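Local coordinates for CELL division protein FTSZ homolog 1 (Methanocaldococcus jannaschii, PDB 2VAP) that binds GTP, probably hydrolyses it, and is expected to polymerise in a GTP-dependent manner into the ring that marks the cell division site, at residues Ala107-Ala112 and Ala140-Glu145; Ala117-Ser122 and Ala144-Lys149. All blocks are in the same frame, centred on the assembly; numbering follows the deposited sequence.

Contact 1: Ala107-Ala112 and Ala140-Glu145; sequences AAKESA and APVVAE
Val142 sets its CG1 anti to its own backbone N (chi1 -180°), which puts that methyl on the side of Lys109 N and leaves CG2 beside the N of Val142 itself, while its CB bond aims at Ala108 on the neighbouring helix. The methyl of Ala108 lies against the branch point: its CB is 3.7 Å from Val142 CB, with Val142 CG1 at 3.8 Å and CG2 at 4.0 Å spread across the line of approach. Both CB atoms point across the interface, and the partner is as small as a side chain can be, so the backbones come close, with 6.4 Å between Ala108 CA and Val142 CA. Val142 CG1 also reaches past the side chain to main-chain atoms, lying 4.1 Å from Lys109 N.

Lys109 completes the contact at its exposed edge. Its chain is fully extended beyond CB, and CG, at the base of the chain, passes 4.3 Å from Val142 CG2. The ammonium group is carried onward without pairing with Glu145 across the contact, and its ion pair with Glu105 in its own helix is long and weak. What joins these two helices of the Rossmann-like GTPase domain is thus apolar contact.

Helix 135-149 is kinked here, since the N atoms of Pro141 and Val142 lack bonds to the preceding turn. Gly134, Thr135 and Gly136, which bind GTP, lie at the start of this helix, Gly134 just before its first residue. The Ala108 side chain is about 7 Å from that of Thr135 and about 11 Å from the bound GDP, close to the nucleotide site without touching it. Ala108 also touches Ser139. Elsewhere on helix 135-149, Ala140 and Val143 pack on strand 124-130, while Pro141 and Ala144 meet Leu180 of helix 167-181.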
loop_
_atom_site.group_PDB
_atom_site.type_symbol
_atom_site.label_atom_id
_atom_site.label_comp_id
_atom_site.label_asym_id
_atom_site.label_seq_id
_atom_site.Cartn_x
_atom_site.Cartn_y
_atom_site.Cartn_z
ATOM N N ALA A 107 14.058 -12.988 -13.599
ATOM C CA ALA A 107 14.908 -12.941 -12.412
ATOM C C ALA A 107 14.158 -13.394 -11.159
ATOM O O ALA A 107 14.698 -14.144 -10.344
ATOM C CB ALA A 107 15.468 -11.544 -12.219
ATOM N N ALA A 108 12.916 -12.934 -11.020
ATOM C CA ALA A 108 12.068 -13.302 -9.889
ATOM C C ALA A 108 11.706 -14.786 -9.916
ATOM O O ALA A 108 11.697 -15.444 -8.873
ATOM C CB ALA A 108 10.814 -12.443 -9.865
ATOM N N LYS A 109 11.419 -15.303 -11.111
ATOM C CA LYS A 109 11.102 -16.723 -11.297
ATOM C C LYS A 109 12.286 -17.622 -10.939
ATOM O O LYS A 109 12.100 -18.697 -10.366
ATOM C CB LYS A 109 10.637 -16.994 -12.730
ATOM C CG LYS A 109 9.224 -16.515 -13.025
ATOM C CD LYS A 109 8.845 -16.769 -14.474
ATOM C CE LYS A 109 7.417 -16.327 -14.756
ATOM N NZ LYS A 109 7.029 -16.570 -16.172
ATOM N N GLU A 110 13.493 -17.169 -11.277
ATOM C CA GLU A 110 14.731 -17.866 -10.920
ATOM C C GLU A 110 14.897 -17.956 -9.401
ATOM O O GLU A 110 15.348 -18.976 -8.876
ATOM C CB GLU A 110 15.938 -17.157 -11.547
ATOM C CG GLU A 110 17.288 -17.823 -11.277
ATOM C CD GLU A 110 18.469 -16.955 -11.681
ATOM O OE1 GLU A 110 18.573 -16.597 -12.872
ATOM O OE2 GLU A 110 19.302 -16.640 -10.804
ATOM N N SER A 111 14.519 -16.884 -8.705
ATOM C CA SER A 111 14.689 -16.793 -7.257
ATOM C C SER A 111 13.384 -17.038 -6.491
ATOM O O SER A 111 13.248 -16.616 -5.340
ATOM C CB SER A 111 15.272 -15.427 -6.883
ATOM O OG SER A 111 16.450 -15.153 -7.622
ATOM N N ALA A 112 12.443 -17.734 -7.129
ATOM C CA ALA A 112 11.113 -17.978 -6.555
ATOM C C ALA A 112 11.149 -18.654 -5.183
ATOM O O ALA A 112 10.376 -18.292 -4.293
ATOM C CB ALA A 112 10.250 -18.781 -7.525
ATOM N N ALA A 140 7.046 -7.877 -9.368
ATOM C CA ALA A 140 5.867 -7.686 -8.511
ATOM C C ALA A 140 4.765 -8.742 -8.705
ATOM O O ALA A 140 4.294 -9.308 -7.715
ATOM C CB ALA A 140 5.303 -6.264 -8.650
ATOM N N PRO A 141 4.355 -9.019 -9.966
ATOM C CA PRO A 141 3.352 -10.071 -10.193
ATOM C C PRO A 141 3.819 -11.471 -9.789
ATOM O O PRO A 141 2.995 -12.299 -9.396
ATOM C CB PRO A 141 3.112 -10.011 -11.708
ATOM C CG PRO A 141 3.574 -8.658 -12.118
ATOM C CD PRO A 141 4.747 -8.385 -11.238
ATOM N N VAL A 142 5.123 -11.729 -9.883
ATOM C CA VAL A 142 5.690 -13.013 -9.461
ATOM C C VAL A 142 5.607 -13.169 -7.937
ATOM O O VAL A 142 5.191 -14.218 -7.439
ATOM C CB VAL A 142 7.148 -13.207 -9.958
ATOM C CG1 VAL A 142 7.705 -14.555 -9.503
ATOM C CG2 VAL A 142 7.220 -13.094 -11.475
ATOM N N VAL A 143 5.992 -12.122 -7.208
ATOM C CA VAL A 143 5.871 -12.110 -5.745
ATOM C C VAL A 143 4.408 -12.305 -5.334
ATOM O O VAL A 143 4.111 -13.082 -4.422
ATOM C CB VAL A 143 6.441 -10.804 -5.120
ATOM C CG1 VAL A 143 6.308 -10.827 -3.601
ATOM C CG2 VAL A 143 7.900 -10.612 -5.510
ATOM N N ALA A 144 3.506 -11.611 -6.028
ATOM C CA ALA A 144 2.068 -11.728 -5.788
ATOM C C ALA A 144 1.563 -13.158 -5.992
ATOM O O ALA A 144 0.777 -13.660 -5.189
ATOM C CB ALA A 144 1.297 -10.754 -6.670
ATOM N N GLU A 145 2.027 -13.808 -7.060
ATOM C CA GLU A 145 1.657 -15.198 -7.343
ATOM C C GLU A 145 2.158 -16.143 -6.248
ATOM O O GLU A 145 1.425 -17.029 -5.803
ATOM C CB GLU A 145 2.179 -15.637 -8.717
ATOM C CG GLU A 145 1.710 -17.031 -9.135
ATOM C CD GLU A 145 2.215 -17.463 -10.503
ATOM O OE1 GLU A 145 3.019 -16.732 -11.121
ATOM O OE2 GLU A 145 1.800 -18.547 -10.961
#

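Contact 2: Ala117-Ser122 and Ala144-Lys149; sequences AAIQDS and AEISKK
Ile119 reaches across to Ile146 and Ser147 within the Rossmann-like GTPase domain, where helix 112-119 packs against the helix of the beta-alpha-beta crossover formed by strand 124-130, helix 135-149 and strand 153-160. Ile119 holds CG1 between its backbone N and carbonyl carbon (chi1 65°), and an extended second torsion carries CD1 outward to the other helix. That one methyl makes the contact. It lies 3.8 Å from Ser147 CA, 4.1 Å from Ser147 CB and 3.9 Å from Ile146 CG2, so it rests on the backbone of the partner helix as well as on its side chains.

Ile146 presents its CG2 branch, anti to its backbone N, and the two isoleucine side chains cross at about a right angle. Ile146 also touches Ala112, Ile115 and Lys116, earlier on helix 112-119. Ser147 meets Ile119 through CA and CB, while its hydroxyl is hydrogen-bonded to Thr154 of strand 153-160. Behind the contact, Ile119 also packs on Thr41 and Val43 of strand 40-45.

Helix 112-119 ends at this point in a type II turn from Ile119 to Ser122. The Ile119 O takes two bonds on one face of its carbonyl plane: one from Ser122 N at 3.1 Å, and one from Ser122 OG at 2.8 Å, the hydroxyl standing 40° out of that plane.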
loop_
_atom_site.group_PDB
_atom_site.type_symbol
_atom_site.label_atom_id
_atom_site.label_comp_id
_atom_site.label_asym_id
_atom_site.label_seq_id
_atom_site.Cartn_x
_atom_site.Cartn_y
_atom_site.Cartn_z
ATOM N N ALA A 117 10.524 -18.437 0.699
ATOM C CA ALA A 117 11.085 -18.655 2.034
ATOM C C ALA A 117 11.016 -17.409 2.917
ATOM O O ALA A 117 10.827 -17.512 4.130
ATOM C CB ALA A 117 12.522 -19.157 1.931
ATOM N N ALA A 118 11.160 -16.238 2.299
ATOM C CA ALA A 118 11.158 -14.964 3.019
ATOM C C ALA A 118 9.761 -14.524 3.459
ATOM O O ALA A 118 9.619 -13.766 4.423
ATOM C CB ALA A 118 11.810 -13.878 2.175
ATOM N N ILE A 119 8.737 -14.997 2.751
ATOM C CA ILE A 119 7.354 -14.603 3.041
ATOM C C ILE A 119 6.507 -15.746 3.603
ATOM O O ILE A 119 5.335 -15.555 3.932
ATOM C CB ILE A 119 6.651 -13.953 1.811
ATOM C CG1 ILE A 119 6.497 -14.956 0.660
ATOM C CG2 ILE A 119 7.405 -12.698 1.367
ATOM C CD1 ILE A 119 5.508 -14.529 -0.414
ATOM N N GLN A 120 7.119 -16.923 3.721
ATOM C CA GLN A 120 6.470 -18.108 4.280
ATOM C C GLN A 120 5.830 -17.809 5.636
ATOM O O GLN A 120 6.407 -17.097 6.462
ATOM C CB GLN A 120 7.484 -19.251 4.418
ATOM C CG GLN A 120 6.871 -20.633 4.647
ATOM C CD GLN A 120 6.327 -21.260 3.374
ATOM O OE1 GLN A 120 5.124 -21.487 3.246
ATOM N NE2 GLN A 120 7.214 -21.542 2.425
ATOM N N ASP A 121 4.629 -18.351 5.840
ATOM C CA ASP A 121 3.877 -18.226 7.098
ATOM C C ASP A 121 3.272 -16.841 7.351
ATOM O O ASP A 121 2.707 -16.594 8.419
ATOM C CB ASP A 121 4.714 -18.685 8.306
ATOM C CG ASP A 121 5.215 -20.115 8.168
ATOM O OD1 ASP A 121 4.453 -20.982 7.686
ATOM O OD2 ASP A 121 6.376 -20.373 8.551
ATOM N N SER A 122 3.383 -15.943 6.371
ATOM C CA SER A 122 2.698 -14.652 6.437
ATOM C C SER A 122 1.200 -14.848 6.227
ATOM O O SER A 122 0.782 -15.611 5.352
ATOM C CB SER A 122 3.239 -13.680 5.384
ATOM O OG SER A 122 4.626 -13.445 5.551
ATOM N N ALA A 144 3.506 -11.611 -6.028
ATOM C CA ALA A 144 2.068 -11.728 -5.788
ATOM C C ALA A 144 1.563 -13.158 -5.992
ATOM O O ALA A 144 0.777 -13.660 -5.189
ATOM C CB ALA A 144 1.297 -10.754 -6.670
ATOM N N GLU A 145 2.027 -13.808 -7.060
ATOM C CA GLU A 145 1.657 -15.198 -7.343
ATOM C C GLU A 145 2.158 -16.143 -6.248
ATOM O O GLU A 145 1.425 -17.029 -5.803
ATOM C CB GLU A 145 2.179 -15.637 -8.717
ATOM C CG GLU A 145 1.710 -17.031 -9.135
ATOM C CD GLU A 145 2.215 -17.463 -10.503
ATOM O OE1 GLU A 145 3.019 -16.732 -11.121
ATOM O OE2 GLU A 145 1.800 -18.547 -10.961
ATOM N N ILE A 146 3.402 -15.938 -5.817
ATOM C CA ILE A 146 4.002 -16.725 -4.736
ATOM C C ILE A 146 3.228 -16.529 -3.428
ATOM O O ILE A 146 2.975 -17.492 -2.694
ATOM C CB ILE A 146 5.508 -16.384 -4.555
ATOM C CG1 ILE A 146 6.306 -16.823 -5.791
ATOM C CG2 ILE A 146 6.074 -17.047 -3.298
ATOM C CD1 ILE A 146 7.690 -16.196 -5.908
ATOM N N SER A 147 2.842 -15.282 -3.157
ATOM C CA SER A 147 2.052 -14.940 -1.973
ATOM C C SER A 147 0.694 -15.641 -1.968
ATOM O O SER A 147 0.274 -16.178 -0.943
ATOM C CB SER A 147 1.863 -13.424 -1.872
ATOM O OG SER A 147 1.016 -13.091 -0.784
ATOM N N LYS A 148 0.015 -15.632 -3.114
ATOM C CA LYS A 148 -1.280 -16.300 -3.246
ATOM C C LYS A 148 -1.176 -17.798 -2.967
ATOM O O LYS A 148 -2.049 -18.374 -2.313
ATOM C CB LYS A 148 -1.879 -16.063 -4.637
ATOM C CG LYS A 148 -2.501 -14.680 -4.842
ATOM C CD LYS A 148 -3.679 -14.410 -3.900
ATOM C CE LYS A 148 -4.899 -15.252 -4.240
ATOM N NZ LYS A 148 -5.932 -15.175 -3.169
ATOM N N LYS A 149 -0.094 -18.410 -3.449
ATOM C CA LYS A 149 0.127 -19.853 -3.324
ATOM C C LYS A 149 0.481 -20.316 -1.907
ATOM O O LYS A 149 0.414 -21.510 -1.610
ATOM C CB LYS A 149 1.195 -20.320 -4.321
ATOM C CG LYS A 149 0.727 -20.323 -5.775
ATOM C CD LYS A 149 1.889 -20.488 -6.751
ATOM C CE LYS A 149 2.373 -21.931 -6.832
ATOM N NZ LYS A 149 3.494 -22.080 -7.800
#

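Overall arrangement
From the N terminus, helix 101-110 opens contact 1 and helix 112-119, next in the chain, opens contact 2. The chain then runs through strand 124-130 into helix 135-149, where residues 140-145 close the first loop and residues 144-149 the second. Because the openings and closings come in the same order, the two loops cross instead of nesting. The centres of the two contacts are 10 Å apart; the contacts share Ala144 and Glu145, and they touch where Ala112 O lies 3.8 Å from Ile146 CD1. Together they bring two successive helices against the middle and second half of helix 135-149, beside the central parallel sheet.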